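Peptide chain release factor subunit 1 (Aeropyrum pernix, PDB 3AGK) probably directs the termination of translation in archaea, recognising the stop codons UAA, UAG and UGA so that the finished polypeptide is released. Local coordinates at residues S36-P41 and V94-E99; L51-Y56 and A77-L82; K159-E164 and A276-D281; G217-V222 and K245-P250. All coordinates share one frame; numbering follows the deposited sequence.

Interaction 1: S36-P41 and V94-E99; sequences SLYIPP and VLFCGE
Y38 and V94 face each other as a non-hydrogen-bonded pair between neighbouring antiparallel strands, 34-39 and 93-98, at the middle of the four-stranded sheet in the first eRF1 domain. The tyrosine can be followed outward. At CB the chain turns so that CG lies anti to the carbonyl carbon (chi1 -68°), which leans the ring toward strand 93-98. Ring atom Y38 CD2 comes 3.9 Å from V94 CG1, the two side chains running side by side, while V94 CB sits above one face, offset toward its rim. Further out, CZ approaches F96 CZ at 4.2 Å. At the end of the chain, OH meets the F96 ring at its edge and is hydrogen-bonded to I129 O, so this buried hydroxyl has a polar mate. S36, which pairs with F96 across the strands, sets OG at the edge of the same phenylalanine and takes its own bond from I129 N.

Between the S36-F96 and Y38-V94 pairs, L37 and L95 form the hydrogen-bonded pair, with their side chains on the other face. L95 N reaches L37 O at 2.8 Å, and L37 N returns to L95 O at 2.9 Å. L37 O is also approached by V94 CA, in a CA-H...O contact of 3.1 Å.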
loop_
_atom_site.group_PDB
_atom_site.type_symbol
_atom_site.label_atom_id
_atom_site.label_comp_id
_atom_site.label_asym_id
_atom_site.label_seq_id
_atom_site.Cartn_x
_atom_site.Cartn_y
_atom_site.Cartn_z
ATOM N N SER A 36 5.310 15.633 13.887
ATOM C CA SER A 36 4.648 14.354 14.100
ATOM C C SER A 36 4.956 13.878 15.526
ATOM O O SER A 36 6.118 13.839 15.925
ATOM C CB SER A 36 5.142 13.324 13.074
ATOM O OG SER A 36 4.899 13.758 11.746
ATOM N N LEU A 37 3.931 13.519 16.293
ATOM C CA LEU A 37 4.131 13.150 17.695
ATOM C C LEU A 37 3.214 12.010 18.175
ATOM O O LEU A 37 1.993 12.149 18.193
ATOM C CB LEU A 37 3.937 14.383 18.573
ATOM C CG LEU A 37 3.890 14.167 20.078
ATOM C CD1 LEU A 37 5.280 13.813 20.582
ATOM C CD2 LEU A 37 3.398 15.422 20.743
ATOM N N TYR A 38 3.815 10.890 18.573
ATOM C CA TYR A 38 3.074 9.713 19.024
ATOM C C TYR A 38 3.372 9.433 20.493
ATOM O O TYR A 38 4.532 9.311 20.884
ATOM C CB TYR A 38 3.509 8.480 18.239
ATOM C CG TYR A 38 3.146 8.431 16.770
ATOM C CD1 TYR A 38 3.776 9.252 15.838
ATOM C CD2 TYR A 38 2.221 7.506 16.304
ATOM C CE1 TYR A 38 3.452 9.177 14.480
ATOM C CE2 TYR A 38 1.895 7.421 14.960
ATOM C CZ TYR A 38 2.506 8.254 14.049
ATOM O OH TYR A 38 2.167 8.148 12.713
ATOM N N ILE A 39 2.337 9.301 21.309
ATOM C CA ILE A 39 2.522 9.109 22.744
ATOM C C ILE A 39 1.857 7.839 23.263
ATOM O O ILE A 39 0.637 7.730 23.268
ATOM C CB ILE A 39 1.955 10.294 23.524
ATOM C CG1 ILE A 39 2.520 11.618 22.972
ATOM C CG2 ILE A 39 2.211 10.110 25.026
ATOM C CD1 ILE A 39 1.799 12.859 23.506
ATOM N N PRO A 40 2.662 6.867 23.706
ATOM C CA PRO A 40 2.099 5.609 24.210
ATOM C C PRO A 40 1.323 5.810 25.506
ATOM O O PRO A 40 1.509 6.810 26.194
ATOM C CB PRO A 40 3.344 4.756 24.483
ATOM C CG PRO A 40 4.414 5.360 23.636
ATOM C CD PRO A 40 4.132 6.828 23.637
ATOM N N PRO A 41 0.459 4.853 25.850
ATOM C CA PRO A 41 -0.298 4.974 27.103
ATOM C C PRO A 41 0.637 4.962 28.319
ATOM O O PRO A 41 0.400 5.665 29.294
ATOM C CB PRO A 41 -1.201 3.736 27.093
ATOM C CG PRO A 41 -1.218 3.270 25.665
ATOM C CD PRO A 41 0.106 3.643 25.091
ATOM N N VAL A 94 -1.869 10.785 19.143
ATOM C CA VAL A 94 -0.981 11.232 18.073
ATOM C C VAL A 94 -1.348 12.649 17.615
ATOM O O VAL A 94 -2.531 12.993 17.493
ATOM C CB VAL A 94 -0.908 10.250 16.870
ATOM C CG1 VAL A 94 -1.325 8.838 17.268
ATOM C CG2 VAL A 94 -1.737 10.750 15.724
ATOM N N LEU A 95 -0.327 13.469 17.390
ATOM C CA LEU A 95 -0.512 14.838 16.921
ATOM C C LEU A 95 0.260 15.113 15.641
ATOM O O LEU A 95 1.407 14.708 15.520
ATOM C CB LEU A 95 -0.058 15.847 17.984
ATOM C CG LEU A 95 -0.988 16.096 19.178
ATOM C CD1 LEU A 95 -0.807 15.005 20.231
ATOM C CD2 LEU A 95 -0.766 17.477 19.787
ATOM N N PHE A 96 -0.369 15.809 14.696
ATOM C CA PHE A 96 0.345 16.390 13.555
ATOM C C PHE A 96 0.017 17.890 13.489
ATOM O O PHE A 96 -1.147 18.271 13.542
ATOM C CB PHE A 96 -0.061 15.702 12.254
ATOM C CG PHE A 96 0.153 14.204 12.255
ATOM C CD1 PHE A 96 -0.888 13.336 12.550
ATOM C CD2 PHE A 96 1.395 13.664 11.943
ATOM C CE1 PHE A 96 -0.689 11.956 12.544
ATOM C CE2 PHE A 96 1.596 12.291 11.931
ATOM C CZ PHE A 96 0.547 11.438 12.235
ATOM N N CYS A 97 1.032 18.745 13.413
ATOM C CA CYS A 97 0.798 20.189 13.367
ATOM C C CYS A 97 1.743 20.849 12.378
ATOM O O CYS A 97 2.860 20.381 12.173
ATOM C CB CYS A 97 0.970 20.849 14.756
ATOM S SG CYS A 97 0.031 20.101 16.112
ATOM N N GLY A 98 1.292 21.945 11.775
ATOM C CA GLY A 98 2.132 22.730 10.886
ATOM C C GLY A 98 1.337 23.541 9.880
ATOM O O GLY A 98 0.106 23.595 9.945
ATOM N N GLU A 99 2.044 24.180 8.955
ATOM C CA GLU A 99 1.401 24.891 7.858
ATOM C C GLU A 99 1.785 24.259 6.524
ATOM O O GLU A 99 0.922 23.913 5.715
ATOM C CB GLU A 99 1.791 26.370 7.871
ATOM C CG GLU A 99 1.024 27.221 6.867
ATOM C CD GLU A 99 1.821 28.420 6.386
ATOM O OE1 GLU A 99 1.851 28.660 5.158
ATOM O OE2 GLU A 99 2.427 29.115 7.230
#

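Interaction 2: L51-Y56 and A77-L82; sequences LLRQEY and AAMDRL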
loop_
_atom_site.group_PDB
_atom_site.type_symbol
_atom_site.label_atom_id
_atom_site.label_comp_id
_atom_site.label_asym_id
_atom_site.label_seq_id
_atom_site.Cartn_x
_atom_site.Cartn_y
_atom_site.Cartn_z
ATOM N N LEU A 51 9.951 17.227 27.154
ATOM C CA LEU A 51 10.601 16.991 25.866
ATOM C C LEU A 51 10.268 18.081 24.825
ATOM O O LEU A 51 11.150 18.595 24.158
ATOM C CB LEU A 51 10.245 15.597 25.337
ATOM C CG LEU A 51 10.907 15.176 24.017
ATOM C CD1 LEU A 51 11.023 13.656 23.914
ATOM C CD2 LEU A 51 10.140 15.735 22.822
ATOM N N LEU A 52 8.995 18.435 24.682
ATOM C CA LEU A 52 8.618 19.490 23.750
ATOM C C LEU A 52 9.241 20.822 24.155
ATOM O O LEU A 52 9.644 21.608 23.301
ATOM C CB LEU A 52 7.091 19.637 23.677
ATOM C CG LEU A 52 6.323 18.483 23.044
ATOM C CD1 LEU A 52 4.839 18.778 23.034
ATOM C CD2 LEU A 52 6.839 18.199 21.631
ATOM N N ARG A 53 9.301 21.076 25.461
ATOM C CA ARG A 53 9.875 22.318 25.971
ATOM C C ARG A 53 11.371 22.402 25.628
ATOM O O ARG A 53 11.874 23.473 25.295
ATOM C CB ARG A 53 9.657 22.428 27.485
ATOM C CG ARG A 53 8.357 23.139 27.856
ATOM C CD ARG A 53 8.021 23.025 29.327
ATOM N NE ARG A 53 6.711 23.625 29.568
ATOM C CZ ARG A 53 6.018 23.503 30.693
ATOM N NH1 ARG A 53 6.505 22.795 31.700
ATOM N NH2 ARG A 53 4.834 24.095 30.810
ATOM N N GLN A 54 12.064 21.265 25.716
ATOM C CA GLN A 54 13.475 21.165 25.315
ATOM C C GLN A 54 13.629 21.437 23.829
ATOM O O GLN A 54 14.451 22.258 23.406
ATOM C CB GLN A 54 14.021 19.772 25.585
ATOM C CG GLN A 54 13.982 19.342 27.029
ATOM C CD GLN A 54 14.776 18.075 27.252
ATOM O OE1 GLN A 54 14.671 17.432 28.297
ATOM N NE2 GLN A 54 15.589 17.710 26.263
ATOM N N GLU A 55 12.838 20.720 23.038
ATOM C CA GLU A 55 12.806 20.918 21.599
ATOM C C GLU A 55 12.556 22.388 21.270
ATOM O O GLU A 55 13.123 22.918 20.317
ATOM C CB GLU A 55 11.746 20.015 20.944
ATOM C CG GLU A 55 12.200 18.554 20.801
ATOM C CD GLU A 55 13.608 18.457 20.202
ATOM O OE1 GLU A 55 13.834 19.040 19.118
ATOM O OE2 GLU A 55 14.484 17.813 20.814
ATOM N N TYR A 56 11.708 23.039 22.061
ATOM C CA TYR A 56 11.421 24.452 21.846
ATOM C C TYR A 56 12.672 25.330 22.033
ATOM O O TYR A 56 12.953 26.203 21.217
ATOM C CB TYR A 56 10.260 24.926 22.737
ATOM C CG TYR A 56 9.732 26.280 22.331
ATOM C CD1 TYR A 56 8.677 26.397 21.434
ATOM C CD2 TYR A 56 10.318 27.447 22.812
ATOM C CE1 TYR A 56 8.206 27.635 21.046
ATOM C CE2 TYR A 56 9.859 28.683 22.429
ATOM C CZ TYR A 56 8.809 28.774 21.546
ATOM O OH TYR A 56 8.348 30.010 21.173
ATOM N N ALA A 77 1.603 24.808 19.566
ATOM C CA ALA A 77 0.265 24.286 19.310
ATOM C C ALA A 77 0.112 22.921 19.963
ATOM O O ALA A 77 -0.889 22.652 20.619
ATOM C CB ALA A 77 -0.008 24.210 17.823
ATOM N N ALA A 78 1.121 22.071 19.806
ATOM C CA ALA A 78 1.080 20.746 20.411
ATOM C C ALA A 78 1.049 20.822 21.950
ATOM O O ALA A 78 0.273 20.100 22.602
ATOM C CB ALA A 78 2.237 19.896 19.918
ATOM N N MET A 79 1.867 21.707 22.524
ATOM C CA MET A 79 1.831 21.931 23.976
ATOM C C MET A 79 0.461 22.394 24.456
ATOM O O MET A 79 -0.014 21.926 25.488
ATOM C CB MET A 79 2.887 22.931 24.438
ATOM C CG MET A 79 4.329 22.412 24.310
ATOM S SD MET A 79 5.595 23.578 24.895
ATOM C CE MET A 79 6.556 23.773 23.403
ATOM N N ASP A 80 -0.140 23.330 23.721
ATOM C CA ASP A 80 -1.501 23.793 24.003
ATOM C C ASP A 80 -2.452 22.618 24.079
ATOM O O ASP A 80 -3.244 22.492 25.010
ATOM C CB ASP A 80 -1.990 24.713 22.884
ATOM C CG ASP A 80 -1.481 26.123 23.028
ATOM O OD1 ASP A 80 -1.132 26.505 24.164
ATOM O OD2 ASP A 80 -1.434 26.843 22.000
ATOM N N ARG A 81 -2.373 21.773 23.058
ATOM C CA ARG A 81 -3.227 20.611 22.933
ATOM C C ARG A 81 -3.068 19.688 24.146
ATOM O O ARG A 81 -4.054 19.186 24.696
ATOM C CB ARG A 81 -2.870 19.884 21.632
ATOM C CG ARG A 81 -4.015 19.660 20.643
ATOM C CD ARG A 81 -4.935 20.856 20.505
ATOM N NE ARG A 81 -4.214 22.078 20.158
ATOM C CZ ARG A 81 -4.333 22.721 19.001
ATOM N NH1 ARG A 81 -5.150 22.267 18.060
ATOM N NH2 ARG A 81 -3.637 23.825 18.791
ATOM N N LEU A 82 -1.826 19.470 24.575
ATOM C CA LEU A 82 -1.561 18.510 25.647
ATOM C C LEU A 82 -1.997 19.047 26.999
ATOM O O LEU A 82 -2.380 18.294 27.890
ATOM C CB LEU A 82 -0.075 18.127 25.705
ATOM C CG LEU A 82 0.524 17.347 24.536
ATOM C CD1 LEU A 82 1.971 16.989 24.833
ATOM C CD2 LEU A 82 -0.281 16.101 24.250
#
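L52 and M79 mark the closest backbone approach, their CA atoms 7.2 Å apart, between two helices running nearly antiparallel: the axes of the short segments lie 10.6 Å apart and their directions differ by 161°. Helices 45-58 and 65-82 follow each other in the chain and form an antiparallel helical hairpin in the first eRF1 domain, with the second helix laid on its antiparallel sheet. No hydrogen bond crosses between 51-56 and 77-82; the union is apolar, and the long side chain of M79 spans much of the gap.

M79 and L52 slide past each other in opposite directions, so that M79 CG lies 3.9 Å from L52 CD1 and close to L52 CB as well. That same leucine methyl, CD1, then meets L82 CD1 at 3.8 Å, the two side chains crossing at about a right angle, and A78 CB borders it too. L52 and L82 thus fill the buried side of the pair, whereas R53 lies at its exposed margin, resting CG near M79 SD.

Rotation about the CG-SD bond (chi3 -121°) bends the methionine chain and carries its methyl in beside L52 and Y56. Cutting M79 back to an alanine is likely to open a gap between the helices, depriving L52 of a neighbour and the Y56 ring of the methyl beside it. That methyl, M79 CE, approaches Y56 CD1 obliquely at 3.9 Å and lies 3.8 Å from L52 O.

Interaction 3: K159-E164 and A276-D281; sequences KGARLE and AQMYRD
The ring of Y279 presents its edge to A161: the carbonyl oxygen A161 O lies near the ring plane, 3.3 Å from Y279 CD2, and A161 CA is in plane there too. L163 comes in obliquely instead, its side chain crossing the tyrosine at about a right angle, with CD2 3.6 Å from Y279 OH and CB close to CE2. With chi1 at -177°, Y279 CG stands opposite the backbone nitrogen, and the ring runs out from the first turn of helix 277-294 to the type II' turn K159-R162, the tip of a beta hairpin.

M278 covers the turn itself. Its extended chain sets SD 3.8 Å from G160 CA and CE beside A161 N. G160 has positive phi, and a CB there would press on this methyl. A water joins the backbones, donating a hydrogen bond to G160 O (2.8 Å) and accepting one from Y279 N (2.8 Å).

The contact lies where the second and third eRF1 domains meet, and R162 adds a salt bridge to E323 in the latter. L163 also packs on L263 and Y279 on V267, both of helix 259-269, while L158 of strand 152-159 touches both L163 and Y279.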
loop_
_atom_site.group_PDB
_atom_site.type_symbol
_atom_site.label_atom_id
_atom_site.label_comp_id
_atom_site.label_asym_id
_atom_site.label_seq_id
_atom_site.Cartn_x
_atom_site.Cartn_y
_atom_site.Cartn_z
ATOM N N LYS A 159 -0.928 -6.097 -2.806
ATOM C CA LYS A 159 -1.899 -5.772 -1.758
ATOM C C LYS A 159 -3.238 -5.436 -2.399
ATOM O O LYS A 159 -3.367 -4.433 -3.100
ATOM C CB LYS A 159 -1.460 -4.556 -0.954
ATOM C CG LYS A 159 -0.109 -4.673 -0.298
ATOM C CD LYS A 159 0.180 -3.403 0.492
ATOM C CE LYS A 159 1.607 -3.377 1.027
ATOM N NZ LYS A 159 1.912 -2.092 1.721
ATOM N N GLY A 160 -4.248 -6.255 -2.143
ATOM C CA GLY A 160 -5.531 -6.085 -2.807
ATOM C C GLY A 160 -5.290 -6.124 -4.304
ATOM O O GLY A 160 -4.690 -7.066 -4.817
ATOM N N ALA A 161 -5.725 -5.086 -5.005
ATOM C CA ALA A 161 -5.513 -4.999 -6.447
ATOM C C ALA A 161 -4.236 -4.229 -6.871
ATOM O O ALA A 161 -3.984 -4.051 -8.059
ATOM C CB ALA A 161 -6.771 -4.405 -7.137
ATOM N N ARG A 162 -3.432 -3.784 -5.912
ATOM C CA ARG A 162 -2.201 -3.040 -6.226
ATOM C C ARG A 162 -0.972 -3.938 -6.326
ATOM O O ARG A 162 -0.548 -4.528 -5.333
ATOM C CB ARG A 162 -1.931 -1.967 -5.171
ATOM C CG ARG A 162 -3.149 -1.114 -4.868
ATOM C CD ARG A 162 -2.806 0.026 -3.935
ATOM N NE ARG A 162 -3.935 0.936 -3.741
ATOM C CZ ARG A 162 -4.458 1.694 -4.699
ATOM N NH1 ARG A 162 -3.968 1.646 -5.933
ATOM N NH2 ARG A 162 -5.478 2.496 -4.426
ATOM N N LEU A 163 -0.405 -4.022 -7.527
ATOM C CA LEU A 163 0.801 -4.806 -7.778
ATOM C C LEU A 163 1.947 -3.895 -8.194
ATOM O O LEU A 163 1.803 -3.090 -9.115
ATOM C CB LEU A 163 0.552 -5.802 -8.892
ATOM C CG LEU A 163 1.689 -6.725 -9.291
ATOM C CD1 LEU A 163 2.062 -7.683 -8.144
ATOM C CD2 LEU A 163 1.217 -7.498 -10.503
ATOM N N GLU A 164 3.086 -4.037 -7.524
ATOM C CA GLU A 164 4.231 -3.177 -7.773
ATOM C C GLU A 164 5.556 -3.938 -7.753
ATOM O O GLU A 164 5.713 -4.971 -7.064
ATOM C CB GLU A 164 4.273 -2.038 -6.750
ATOM C CG GLU A 164 4.448 -2.509 -5.309
ATOM C CD GLU A 164 4.539 -1.353 -4.315
ATOM O OE1 GLU A 164 4.850 -0.218 -4.736
ATOM O OE2 GLU A 164 4.305 -1.577 -3.110
ATOM N N ALA A 276 -4.748 -13.319 -3.524
ATOM C CA ALA A 276 -4.568 -12.838 -4.886
ATOM C C ALA A 276 -5.878 -12.769 -5.689
ATOM O O ALA A 276 -5.867 -12.369 -6.851
ATOM C CB ALA A 276 -3.563 -13.717 -5.609
ATOM N N GLN A 277 -7.003 -13.151 -5.085
ATOM C CA GLN A 277 -8.268 -13.200 -5.831
ATOM C C GLN A 277 -8.778 -11.811 -6.232
ATOM O O GLN A 277 -9.314 -11.611 -7.333
ATOM C CB GLN A 277 -9.347 -13.965 -5.052
ATOM C CG GLN A 277 -10.524 -14.393 -5.924
ATOM C CD GLN A 277 -10.067 -15.219 -7.120
ATOM O OE1 GLN A 277 -9.343 -16.205 -6.970
ATOM N NE2 GLN A 277 -10.469 -14.804 -8.311
ATOM N N MET A 278 -8.605 -10.845 -5.341
ATOM C CA MET A 278 -9.081 -9.512 -5.631
ATOM C C MET A 278 -8.405 -8.943 -6.886
ATOM O O MET A 278 -9.052 -8.303 -7.717
ATOM C CB MET A 278 -8.870 -8.611 -4.428
ATOM C CG MET A 278 -9.471 -7.245 -4.582
ATOM S SD MET A 278 -9.346 -6.288 -3.056
ATOM C CE MET A 278 -9.244 -4.638 -3.732
ATOM N N TYR A 279 -7.110 -9.211 -7.028
ATOM C CA TYR A 279 -6.346 -8.783 -8.195
ATOM C C TYR A 279 -6.778 -9.550 -9.448
ATOM O O TYR A 279 -6.987 -8.953 -10.505
ATOM C CB TYR A 279 -4.829 -8.964 -7.948
ATOM C CG TYR A 279 -3.992 -8.477 -9.109
ATOM C CD1 TYR A 279 -3.626 -9.339 -10.127
ATOM C CD2 TYR A 279 -3.637 -7.147 -9.218
ATOM C CE1 TYR A 279 -2.886 -8.904 -11.203
ATOM C CE2 TYR A 279 -2.901 -6.693 -10.300
ATOM C CZ TYR A 279 -2.528 -7.584 -11.296
ATOM O OH TYR A 279 -1.798 -7.155 -12.390
ATOM N N ARG A 280 -6.903 -10.870 -9.338
ATOM C CA ARG A 280 -7.381 -11.655 -10.466
ATOM C C ARG A 280 -8.783 -11.178 -10.900
ATOM O O ARG A 280 -9.086 -11.112 -12.090
ATOM C CB ARG A 280 -7.418 -13.148 -10.135
ATOM C CG ARG A 280 -6.066 -13.885 -10.162
ATOM C CD ARG A 280 -6.305 -15.407 -10.239
ATOM N NE ARG A 280 -5.674 -16.131 -9.147
ATOM C CZ ARG A 280 -6.078 -16.079 -7.884
ATOM N NH1 ARG A 280 -7.106 -15.318 -7.559
ATOM N NH2 ARG A 280 -5.448 -16.771 -6.946
ATOM N N ASP A 281 -9.631 -10.833 -9.937
ATOM C CA ASP A 281 -10.972 -10.349 -10.276
ATOM C C ASP A 281 -10.910 -9.083 -11.115
ATOM O O ASP A 281 -11.609 -8.961 -12.122
ATOM C CB ASP A 281 -11.797 -10.114 -9.015
ATOM C CG ASP A 281 -12.201 -11.414 -8.331
ATOM O OD1 ASP A 281 -12.130 -12.500 -8.970
ATOM O OD2 ASP A 281 -12.583 -11.344 -7.145
HETATM O O HOH W 1 -5.592 -9.684 -4.674
#

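Interaction 4: G217-V222 and K245-P250; sequences GVLKGV and KKILAP
V222 O receives the shortest polar bond here, from A249 N at 2.8 Å and almost straight at 175°, and further atoms crowd round it: L248 CA in a CA-H...O contact, L248 CD1 at 3.5 Å and A249 CB. The amide of the same residue reaches back, V222 N giving a more bent bond of 3.0 Å to I247 O. V222 therefore grips the residues before and after L248, which makes a single beta bridge between strand 219-226 and the loop that follows helix 242-245. I247 O serves twice, since G221 CA also approaches it, at 3.2 Å.

Side chains fasten both flanks of the bridge. I247 holds CG1 between its backbone nitrogen and carbonyl carbon (chi1 56°), and the extended branch passes over G221, bringing CD1 to 3.9 Å from G221 N and on to L219 CD2, 4.2 Å away. I247 CB meanwhile lies against K220 O. Replacing I247 by a glycine would probably uncover the backbone at G221, take from L219 one of its apolar neighbours and leave the turn K245-L248 freer to shift. At the bridge itself, L248 CB points away, yet the end of its chain swings back, with CD2 3.8 Å from V222 CB.

L219 also packs against L210 and L213 of helix 188-215. The chemistry is thus that of a single bridge made by an irregular loop on its way to the outermost strand, 253-254: two sequence-independent backbone bonds help to position the loop, and aliphatic branches, not charges, close over them.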
loop_
_atom_site.group_PDB
_atom_site.type_symbol
_atom_site.label_atom_id
_atom_site.label_comp_id
_atom_site.label_asym_id
_atom_site.label_seq_id
_atom_site.Cartn_x
_atom_site.Cartn_y
_atom_site.Cartn_z
ATOM N N GLY A 217 3.221 -8.820 10.403
ATOM C CA GLY A 217 2.012 -9.609 10.189
ATOM C C GLY A 217 1.233 -9.282 8.922
ATOM O O GLY A 217 0.253 -9.942 8.585
ATOM N N VAL A 218 1.680 -8.244 8.230
ATOM C CA VAL A 218 1.104 -7.804 6.973
ATOM C C VAL A 218 1.301 -8.807 5.829
ATOM O O VAL A 218 0.415 -8.987 4.986
ATOM C CB VAL A 218 1.743 -6.476 6.557
ATOM C CG1 VAL A 218 1.390 -6.150 5.131
ATOM C CG2 VAL A 218 1.313 -5.369 7.503
ATOM N N LEU A 219 2.472 -9.438 5.778
ATOM C CA LEU A 219 2.758 -10.395 4.713
ATOM C C LEU A 219 2.168 -11.747 5.062
ATOM O O LEU A 219 2.512 -12.324 6.088
ATOM C CB LEU A 219 4.269 -10.545 4.484
ATOM C CG LEU A 219 4.715 -11.052 3.108
ATOM C CD1 LEU A 219 4.298 -10.055 2.024
ATOM C CD2 LEU A 219 6.251 -11.282 3.056
ATOM N N LYS A 220 1.305 -12.258 4.191
ATOM C CA LYS A 220 0.676 -13.555 4.417
ATOM C C LYS A 220 1.288 -14.690 3.591
ATOM O O LYS A 220 1.110 -15.865 3.909
ATOM C CB LYS A 220 -0.834 -13.468 4.168
ATOM C CG LYS A 220 -1.566 -12.603 5.193
ATOM C CD LYS A 220 -1.762 -13.326 6.523
ATOM C CE LYS A 220 -3.226 -13.761 6.700
ATOM N NZ LYS A 220 -3.494 -14.466 7.992
ATOM N N GLY A 221 2.008 -14.348 2.532
ATOM C CA GLY A 221 2.575 -15.377 1.684
ATOM C C GLY A 221 3.602 -14.864 0.708
ATOM O O GLY A 221 3.737 -13.652 0.522
ATOM N N VAL A 222 4.313 -15.794 0.072
ATOM C CA VAL A 222 5.291 -15.443 -0.957
ATOM C C VAL A 222 5.137 -16.389 -2.117
ATOM O O VAL A 222 5.088 -17.606 -1.940
ATOM C CB VAL A 222 6.739 -15.518 -0.428
ATOM C CG1 VAL A 222 7.761 -15.197 -1.553
ATOM C CG2 VAL A 222 6.906 -14.574 0.769
ATOM N N LYS A 245 10.457 -18.483 4.017
ATOM C CA LYS A 245 10.287 -19.857 3.596
ATOM C C LYS A 245 9.012 -20.445 4.224
ATOM O O LYS A 245 8.267 -21.176 3.569
ATOM C CB LYS A 245 11.513 -20.675 3.974
ATOM C CG LYS A 245 12.604 -20.748 2.891
ATOM C CD LYS A 245 12.704 -22.207 2.423
ATOM C CE LYS A 245 13.922 -22.494 1.584
ATOM N NZ LYS A 245 15.093 -22.838 2.405
ATOM N N LYS A 246 8.772 -20.113 5.494
ATOM C CA LYS A 246 7.593 -20.585 6.226
ATOM C C LYS A 246 6.260 -20.347 5.511
ATOM O O LYS A 246 5.332 -21.144 5.640
ATOM C CB LYS A 246 7.525 -19.924 7.604
ATOM C CG LYS A 246 6.245 -20.240 8.356
ATOM C CD LYS A 246 6.212 -19.575 9.713
ATOM C CE LYS A 246 4.889 -19.840 10.400
ATOM N NZ LYS A 246 4.892 -19.320 11.793
ATOM N N ILE A 247 6.167 -19.240 4.778
ATOM C CA ILE A 247 4.897 -18.807 4.183
ATOM C C ILE A 247 4.975 -18.796 2.666
ATOM O O ILE A 247 4.270 -18.041 1.991
ATOM C CB ILE A 247 4.475 -17.409 4.681
ATOM C CG1 ILE A 247 5.576 -16.392 4.395
ATOM C CG2 ILE A 247 4.166 -17.441 6.189
ATOM C CD1 ILE A 247 5.166 -14.975 4.686
ATOM N N LEU A 248 5.866 -19.627 2.142
ATOM C CA LEU A 248 5.984 -19.815 0.712
ATOM C C LEU A 248 4.710 -20.500 0.231
ATOM O O LEU A 248 4.236 -21.447 0.869
ATOM C CB LEU A 248 7.191 -20.705 0.419
ATOM C CG LEU A 248 8.202 -20.126 -0.558
ATOM C CD1 LEU A 248 7.586 -20.014 -1.946
ATOM C CD2 LEU A 248 8.688 -18.768 -0.070
ATOM N N ALA A 249 4.140 -20.026 -0.875
ATOM C CA ALA A 249 3.003 -20.728 -1.455
ATOM C C ALA A 249 3.509 -22.100 -1.873
ATOM O O ALA A 249 4.640 -22.238 -2.342
ATOM C CB ALA A 249 2.371 -19.944 -2.655
ATOM N N PRO A 250 2.674 -23.125 -1.706
ATOM C CA PRO A 250 3.142 -24.504 -1.877
ATOM C C PRO A 250 3.718 -24.760 -3.267
ATOM O O PRO A 250 4.709 -25.464 -3.398
ATOM C CB PRO A 250 1.868 -25.329 -1.669
ATOM C CG PRO A 250 0.744 -24.388 -2.055
ATOM C CD PRO A 250 1.205 -23.031 -1.604
#

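Interactions 1 and 2 build one domain: the helical hairpin of interaction 2 is nested in the loop that interaction 1 closes, and the two touch where L95 meets A78 and R81 and where I39 meets L82. Interaction 1 is wholly buried and backbone-bonded, whereas interaction 2 is partly buried and held by apolar side chains. Interactions 3 and 4 reach another sheet, their centres about 16 Å apart, with interaction 4 nested inside the loop closed by interaction 3. Interaction 4 again uses direct backbone bonds, though nearer the surface; buried interaction 3 has none and relies on a bridging water, the Y279 ring and the M278 side chain. Interactions 1 and 3 lie about 33 Å apart, centre to centre.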